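Local coordinates for protein acetyl-CoA acetyltransferase (Bacillus anthracis, PDB 3SS6) that probably catalyses the reversible, thiolase-type condensation of two acetyl-CoA molecules into acetoacetyl-CoA and free CoA, at residues R14-V27 / I206-H220. Residues are numbered along the deposited sequence; the frame is centred on the assembly and turned at random.
With SO4 (sulfate ion), chain J.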
loop_
_atom_site.group_PDB
_atom_site.type_symbol
_atom_site.label_atom_id
_atom_site.label_comp_id
_atom_site.label_asym_id
_atom_site.label_seq_id
_atom_site.Cartn_x
_atom_site.Cartn_y
_atom_site.Cartn_z
ATOM N N ARG A 14 2.451 -32.422 15.658
ATOM C CA ARG A 14 2.776 -31.052 15.269
ATOM C C ARG A 14 3.519 -31.036 13.953
ATOM O O ARG A 14 4.108 -32.027 13.563
ATOM C CB ARG A 14 3.655 -30.400 16.337
ATOM C CG ARG A 14 5.030 -31.096 16.526
ATOM C CD ARG A 14 5.877 -30.295 17.527
ATOM N NE ARG A 14 7.247 -30.777 17.766
ATOM C CZ ARG A 14 8.314 -30.417 17.046
ATOM N NH1 ARG A 14 8.187 -29.624 15.977
ATOM N NH2 ARG A 14 9.521 -30.860 17.392
ATOM N N SER A 15 3.491 -29.903 13.259
ATOM C CA SER A 15 4.396 -29.735 12.124
ATOM C C SER A 15 5.800 -29.559 12.686
ATOM O O SER A 15 5.962 -29.267 13.877
ATOM C CB SER A 15 4.007 -28.485 11.324
ATOM O OG SER A 15 4.291 -27.298 12.062
ATOM N N PRO A 16 6.829 -29.709 11.837
ATOM C CA PRO A 16 8.116 -29.170 12.278
ATOM C C PRO A 16 7.965 -27.650 12.341
ATOM O O PRO A 16 7.036 -27.094 11.741
ATOM C CB PRO A 16 9.091 -29.560 11.141
ATOM C CG PRO A 16 8.303 -30.440 10.191
ATOM C CD PRO A 16 6.846 -30.085 10.416
ATOM N N ILE A 17 8.869 -26.989 13.057
ATOM C CA ILE A 17 8.796 -25.532 13.194
ATOM C C ILE A 17 9.737 -24.882 12.185
ATOM O O ILE A 17 10.948 -25.133 12.197
ATOM C CB ILE A 17 9.130 -25.088 14.629
ATOM C CG1 ILE A 17 8.115 -25.689 15.612
ATOM C CG2 ILE A 17 9.134 -23.559 14.725
ATOM C CD1 ILE A 17 8.534 -25.600 17.070
ATOM N N GLY A 18 9.163 -24.062 11.310
ATOM C CA GLY A 18 9.926 -23.333 10.306
ATOM C C GLY A 18 10.514 -22.030 10.830
ATOM O O GLY A 18 9.996 -21.431 11.779
ATOM N N THR A 19 11.618 -21.603 10.222
ATOM C CA THR A 19 12.205 -20.304 10.546
ATOM C C THR A 19 11.568 -19.225 9.681
ATOM O O THR A 19 10.978 -19.513 8.647
ATOM C CB THR A 19 13.732 -20.281 10.328
ATOM O OG1 THR A 19 14.033 -20.666 8.980
ATOM C CG2 THR A 19 14.421 -21.221 11.289
ATOM N N PHE A 20 11.681 -17.978 10.118
ATOM C CA PHE A 20 11.081 -16.871 9.384
ATOM C C PHE A 20 11.646 -16.769 7.980
ATOM O O PHE A 20 12.863 -16.670 7.790
ATOM C CB PHE A 20 11.285 -15.559 10.140
ATOM C CG PHE A 20 10.403 -14.442 9.649
ATOM C CD1 PHE A 20 10.903 -13.465 8.810
ATOM C CD2 PHE A 20 9.061 -14.397 10.007
ATOM C CE1 PHE A 20 10.079 -12.442 8.352
ATOM C CE2 PHE A 20 8.238 -13.380 9.555
ATOM C CZ PHE A 20 8.751 -12.408 8.722
ATOM N N GLY A 21 10.761 -16.809 6.993
ATOM C CA GLY A 21 11.188 -16.788 5.605
ATOM C C GLY A 21 11.788 -18.110 5.162
ATOM O O GLY A 21 12.406 -18.189 4.094
ATOM N N GLY A 22 11.593 -19.146 5.976
ATOM C CA GLY A 22 12.162 -20.467 5.715
ATOM C C GLY A 22 11.247 -21.395 4.925
ATOM O O GLY A 22 10.593 -20.979 3.968
ATOM N N ALA A 23 11.204 -22.661 5.333
ATOM C CA ALA A 23 10.504 -23.693 4.570
ATOM C C ALA A 23 9.022 -23.402 4.393
ATOM O O ALA A 23 8.430 -23.776 3.375
ATOM C CB ALA A 23 10.695 -25.069 5.239
ATOM N N LEU A 24 8.421 -22.741 5.385
ATOM C CA LEU A 24 6.982 -22.464 5.368
ATOM C C LEU A 24 6.660 -21.020 4.965
ATOM O O LEU A 24 5.554 -20.523 5.203
ATOM C CB LEU A 24 6.357 -22.809 6.739
ATOM C CG LEU A 24 6.548 -24.262 7.174
ATOM C CD1 LEU A 24 6.137 -24.474 8.647
ATOM C CD2 LEU A 24 5.772 -25.201 6.224
ATOM N N LYS A 25 7.624 -20.363 4.316
ATOM C CA LYS A 25 7.477 -18.990 3.841
ATOM C C LYS A 25 6.149 -18.714 3.154
ATOM O O LYS A 25 5.509 -17.697 3.417
ATOM C CB LYS A 25 8.609 -18.669 2.856
ATOM C CG LYS A 25 8.611 -17.246 2.327
ATOM C CD LYS A 25 9.745 -17.128 1.310
ATOM C CE LYS A 25 10.319 -15.735 1.239
ATOM N NZ LYS A 25 11.476 -15.697 0.296
ATOM N N ASN A 26 5.766 -19.622 2.260
ATOM C CA ASN A 26 4.617 -19.425 1.386
ATOM C C ASN A 26 3.433 -20.280 1.778
ATOM O O ASN A 26 2.672 -20.723 0.913
ATOM C CB ASN A 26 5.002 -19.785 -0.046
ATOM C CG ASN A 26 6.084 -18.888 -0.589
ATOM O OD1 ASN A 26 6.056 -17.682 -0.372
ATOM N ND2 ASN A 26 7.053 -19.476 -1.282
ATOM N N VAL A 27 3.287 -20.536 3.071
ATOM C CA VAL A 27 2.169 -21.342 3.541
ATOM C C VAL A 27 1.290 -20.478 4.441
ATOM O O VAL A 27 1.817 -19.774 5.311
ATOM C CB VAL A 27 2.670 -22.576 4.306
ATOM C CG1 VAL A 27 1.518 -23.414 4.817
ATOM C CG2 VAL A 27 3.574 -23.425 3.393
ATOM N N ILE A 206 5.003 -28.677 0.835
ATOM C CA ILE A 206 4.757 -27.348 0.297
ATOM C C ILE A 206 4.804 -27.410 -1.215
ATOM O O ILE A 206 5.818 -27.800 -1.795
ATOM C CB ILE A 206 5.792 -26.301 0.777
ATOM C CG1 ILE A 206 5.836 -26.237 2.305
ATOM C CG2 ILE A 206 5.453 -24.912 0.236
ATOM C CD1 ILE A 206 6.906 -27.090 2.936
ATOM N N LYS A 207 3.705 -27.027 -1.853
ATOM C CA LYS A 207 3.676 -26.992 -3.302
ATOM C C LYS A 207 4.210 -25.647 -3.764
ATOM O O LYS A 207 3.490 -24.643 -3.741
ATOM C CB LYS A 207 2.258 -27.232 -3.833
ATOM C CG LYS A 207 1.679 -28.591 -3.454
ATOM C CD LYS A 207 0.594 -29.030 -4.428
ATOM C CE LYS A 207 -0.102 -30.295 -3.946
ATOM N NZ LYS A 207 0.855 -31.417 -3.725
ATOM N N GLU A 208 5.480 -25.622 -4.157
ATOM C CA GLU A 208 6.103 -24.398 -4.644
ATOM C C GLU A 208 5.852 -24.291 -6.133
ATOM O O GLU A 208 5.194 -25.152 -6.722
ATOM C CB GLU A 208 7.607 -24.369 -4.339
ATOM C CG GLU A 208 7.972 -24.529 -2.854
ATOM C CD GLU A 208 7.632 -23.309 -1.996
ATOM O OE1 GLU A 208 6.859 -22.433 -2.451
ATOM O OE2 GLU A 208 8.142 -23.229 -0.855
ATOM N N ARG A 209 6.330 -23.234 -6.761
ATOM C CA ARG A 209 6.014 -23.049 -8.168
ATOM C C ARG A 209 6.463 -24.147 -9.124
ATOM O O ARG A 209 5.746 -24.468 -10.064
ATOM C CB ARG A 209 6.477 -21.671 -8.665
ATOM C CG ARG A 209 7.895 -21.294 -8.281
ATOM C CD ARG A 209 8.228 -19.870 -8.719
ATOM N NE ARG A 209 9.625 -19.529 -8.463
ATOM C CZ ARG A 209 10.226 -18.435 -8.919
ATOM N NH1 ARG A 209 9.555 -17.565 -9.661
ATOM N NH2 ARG A 209 11.502 -18.211 -8.637
ATOM N N ARG A 210 7.636 -24.720 -8.904
ATOM C CA ARG A 210 8.135 -25.710 -9.856
ATOM C C ARG A 210 8.545 -27.028 -9.213
ATOM O O ARG A 210 9.171 -27.870 -9.853
ATOM C CB ARG A 210 9.298 -25.125 -10.652
ATOM C CG ARG A 210 8.918 -23.830 -11.347
ATOM C CD ARG A 210 10.065 -23.232 -12.130
ATOM N NE ARG A 210 9.744 -21.862 -12.516
ATOM C CZ ARG A 210 10.036 -20.796 -11.777
ATOM N NH1 ARG A 210 10.676 -20.943 -10.624
ATOM N NH2 ARG A 210 9.700 -19.581 -12.193
ATOM N N LYS A 211 8.177 -27.202 -7.956
ATOM C CA LYS A 211 8.521 -28.417 -7.238
ATOM C C LYS A 211 7.688 -28.503 -5.987
ATOM O O LYS A 211 6.972 -27.558 -5.640
ATOM C CB LYS A 211 10.002 -28.420 -6.871
ATOM C CG LYS A 211 10.413 -27.289 -5.942
ATOM C CD LYS A 211 11.927 -27.153 -5.904
ATOM C CE LYS A 211 12.353 -25.949 -5.074
ATOM N NZ LYS A 211 13.778 -25.585 -5.334
ATOM N N GLU A 212 7.776 -29.643 -5.315
ATOM C CA GLU A 212 7.160 -29.805 -4.012
ATOM C C GLU A 212 8.258 -30.055 -2.994
ATOM O O GLU A 212 9.181 -30.825 -3.240
ATOM C CB GLU A 212 6.159 -30.963 -4.026
ATOM C CG GLU A 212 5.015 -30.746 -4.996
ATOM C CD GLU A 212 4.025 -31.896 -5.027
ATOM O OE1 GLU A 212 4.102 -32.779 -4.144
ATOM O OE2 GLU A 212 3.170 -31.913 -5.943
ATOM N N VAL A 213 8.167 -29.378 -1.859
ATOM C CA VAL A 213 9.156 -29.544 -0.800
ATOM C C VAL A 213 8.523 -30.306 0.358
ATOM O O VAL A 213 7.436 -29.953 0.812
ATOM C CB VAL A 213 9.652 -28.158 -0.314
ATOM C CG1 VAL A 213 10.549 -28.291 0.908
ATOM C CG2 VAL A 213 10.373 -27.427 -1.433
ATOM N N VAL A 214 9.193 -31.353 0.835
ATOM C CA VAL A 214 8.703 -32.069 2.007
ATOM C C VAL A 214 9.509 -31.643 3.228
ATOM O O VAL A 214 10.687 -31.976 3.357
ATOM C CB VAL A 214 8.773 -33.596 1.836
ATOM C CG1 VAL A 214 8.219 -34.273 3.081
ATOM C CG2 VAL A 214 7.982 -34.019 0.611
ATOM N N PHE A 215 8.850 -30.897 4.109
ATOM C CA PHE A 215 9.469 -30.304 5.281
ATOM C C PHE A 215 9.184 -31.185 6.492
ATOM O O PHE A 215 8.032 -31.318 6.905
ATOM C CB PHE A 215 8.858 -28.910 5.481
ATOM C CG PHE A 215 9.362 -28.181 6.688
ATOM C CD1 PHE A 215 10.724 -27.981 6.887
ATOM C CD2 PHE A 215 8.464 -27.653 7.608
ATOM C CE1 PHE A 215 11.183 -27.288 7.999
ATOM C CE2 PHE A 215 8.907 -26.947 8.711
ATOM C CZ PHE A 215 10.276 -26.773 8.919
ATOM N N SER A 216 10.233 -31.780 7.062
ATOM C CA SER A 216 10.034 -32.812 8.070
ATOM C C SER A 216 10.865 -32.619 9.340
ATOM O O SER A 216 10.688 -33.373 10.299
ATOM C CB SER A 216 10.289 -34.201 7.468
ATOM O OG SER A 216 11.638 -34.324 7.063
ATOM N N LYS A 217 11.748 -31.619 9.353
ATOM C CA LYS A 217 12.635 -31.398 10.496
ATOM C C LYS A 217 12.650 -29.936 10.940
ATOM O O LYS A 217 12.712 -29.027 10.108
ATOM C CB LYS A 217 14.064 -31.829 10.165
ATOM C CG LYS A 217 14.160 -33.202 9.502
ATOM C CD LYS A 217 13.885 -34.337 10.479
ATOM C CE LYS A 217 15.030 -34.496 11.471
ATOM N NZ LYS A 217 14.916 -35.720 12.318
ATOM N N ASP A 218 12.616 -29.728 12.251
ATOM C CA ASP A 218 12.694 -28.385 12.832
ATOM C C ASP A 218 13.929 -27.667 12.299
ATOM O O ASP A 218 15.033 -28.229 12.305
ATOM C CB ASP A 218 12.777 -28.495 14.358
ATOM C CG ASP A 218 11.525 -29.107 14.970
ATOM O OD1 ASP A 218 10.408 -28.603 14.695
ATOM O OD2 ASP A 218 11.659 -30.089 15.737
ATOM N N GLU A 219 13.770 -26.430 11.837
ATOM C CA GLU A 219 14.911 -25.802 11.184
ATOM C C GLU A 219 15.540 -24.649 11.966
ATOM O O GLU A 219 16.559 -24.099 11.535
ATOM C CB GLU A 219 14.615 -25.433 9.718
ATOM C CG GLU A 219 13.499 -24.456 9.561
ATOM C CD GLU A 219 13.248 -24.001 8.116
ATOM O OE1 GLU A 219 13.948 -24.395 7.154
ATOM O OE2 GLU A 219 12.322 -23.206 7.949
ATOM N N HIS A 220 14.979 -24.324 13.132
ATOM C CA HIS A 220 15.541 -23.235 13.939
ATOM C C HIS A 220 16.828 -23.609 14.692
ATOM O O HIS A 220 17.707 -22.771 14.847
ATOM C CB HIS A 220 14.509 -22.651 14.924
ATOM C CG HIS A 220 14.833 -21.257 15.364
ATOM N ND1 HIS A 220 14.523 -20.150 14.601
ATOM C CD2 HIS A 220 15.456 -20.788 16.471
ATOM C CE1 HIS A 220 14.928 -19.058 15.226
ATOM N NE2 HIS A 220 15.498 -19.416 16.361
HETATM S S SO4 J . 9.573 -16.901 -3.238
HETATM O O1 SO4 J . 8.847 -16.960 -4.503
HETATM O O2 SO4 J . 9.411 -18.164 -2.522
HETATM O O3 SO4 J . 10.988 -16.668 -3.509
HETATM O O4 SO4 J . 9.051 -15.803 -2.425
HETATM O O HOH W 1 12.571 -25.211 14.448
HETATM O O HOH W 2 7.204 -21.936 1.501
HETATM O O HOH W 3 9.543 -24.935 1.123
#
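In this thiolase N-terminal domain, the end of strand 7-19 and the turns after it pack against the beta hairpin 204-215 and its trailing loop, and Arg-14 meets Asp-218 in an end-on, two-pronged salt bridge. Arg-14 NH1 reaches Asp-218 OD1 and Arg-14 NH2 reaches Asp-218 OD2, each at 2.8 Å through a syn lone pair, with guanidinium and carboxylate nearly coplanar (16° apart). Asp-218 OD1 spends its anti lone pair on Ile-17 N, also 2.8 Å, so three bonds together fix the carboxylate's rotation. Next door, Glu-219 N donates to Ile-17 O. The Glu-219 side chain extends beyond CG (chi2 176°) and brings OE2 to 2.9 Å from both Thr-19 N and Ala-23 N, bridging the first residue of the Thr-19 to Gly-22 type II turn and the residue just after it. Phe-215 is sandwiched: Ala-23 CB sits over one face, 3.6 Å from the ring centroid, and Pro-16 CB over the other, both CH-pi contacts. Farther along, two waters link Ala-23 O to Glu-208 OE2, while Asn-26 ND2 donates to Glu-208 OE1 (3.2 Å) and to a sulfate. Leu-24 and Val-27 lean on Leu-32 of helix 29-43, Arg-14 makes a cation-pi contact with Phe-197, and backbone hydrogen bonds join Ser-15 and Gly-18 to Ser-255 and Asp-253 of strand 252-262.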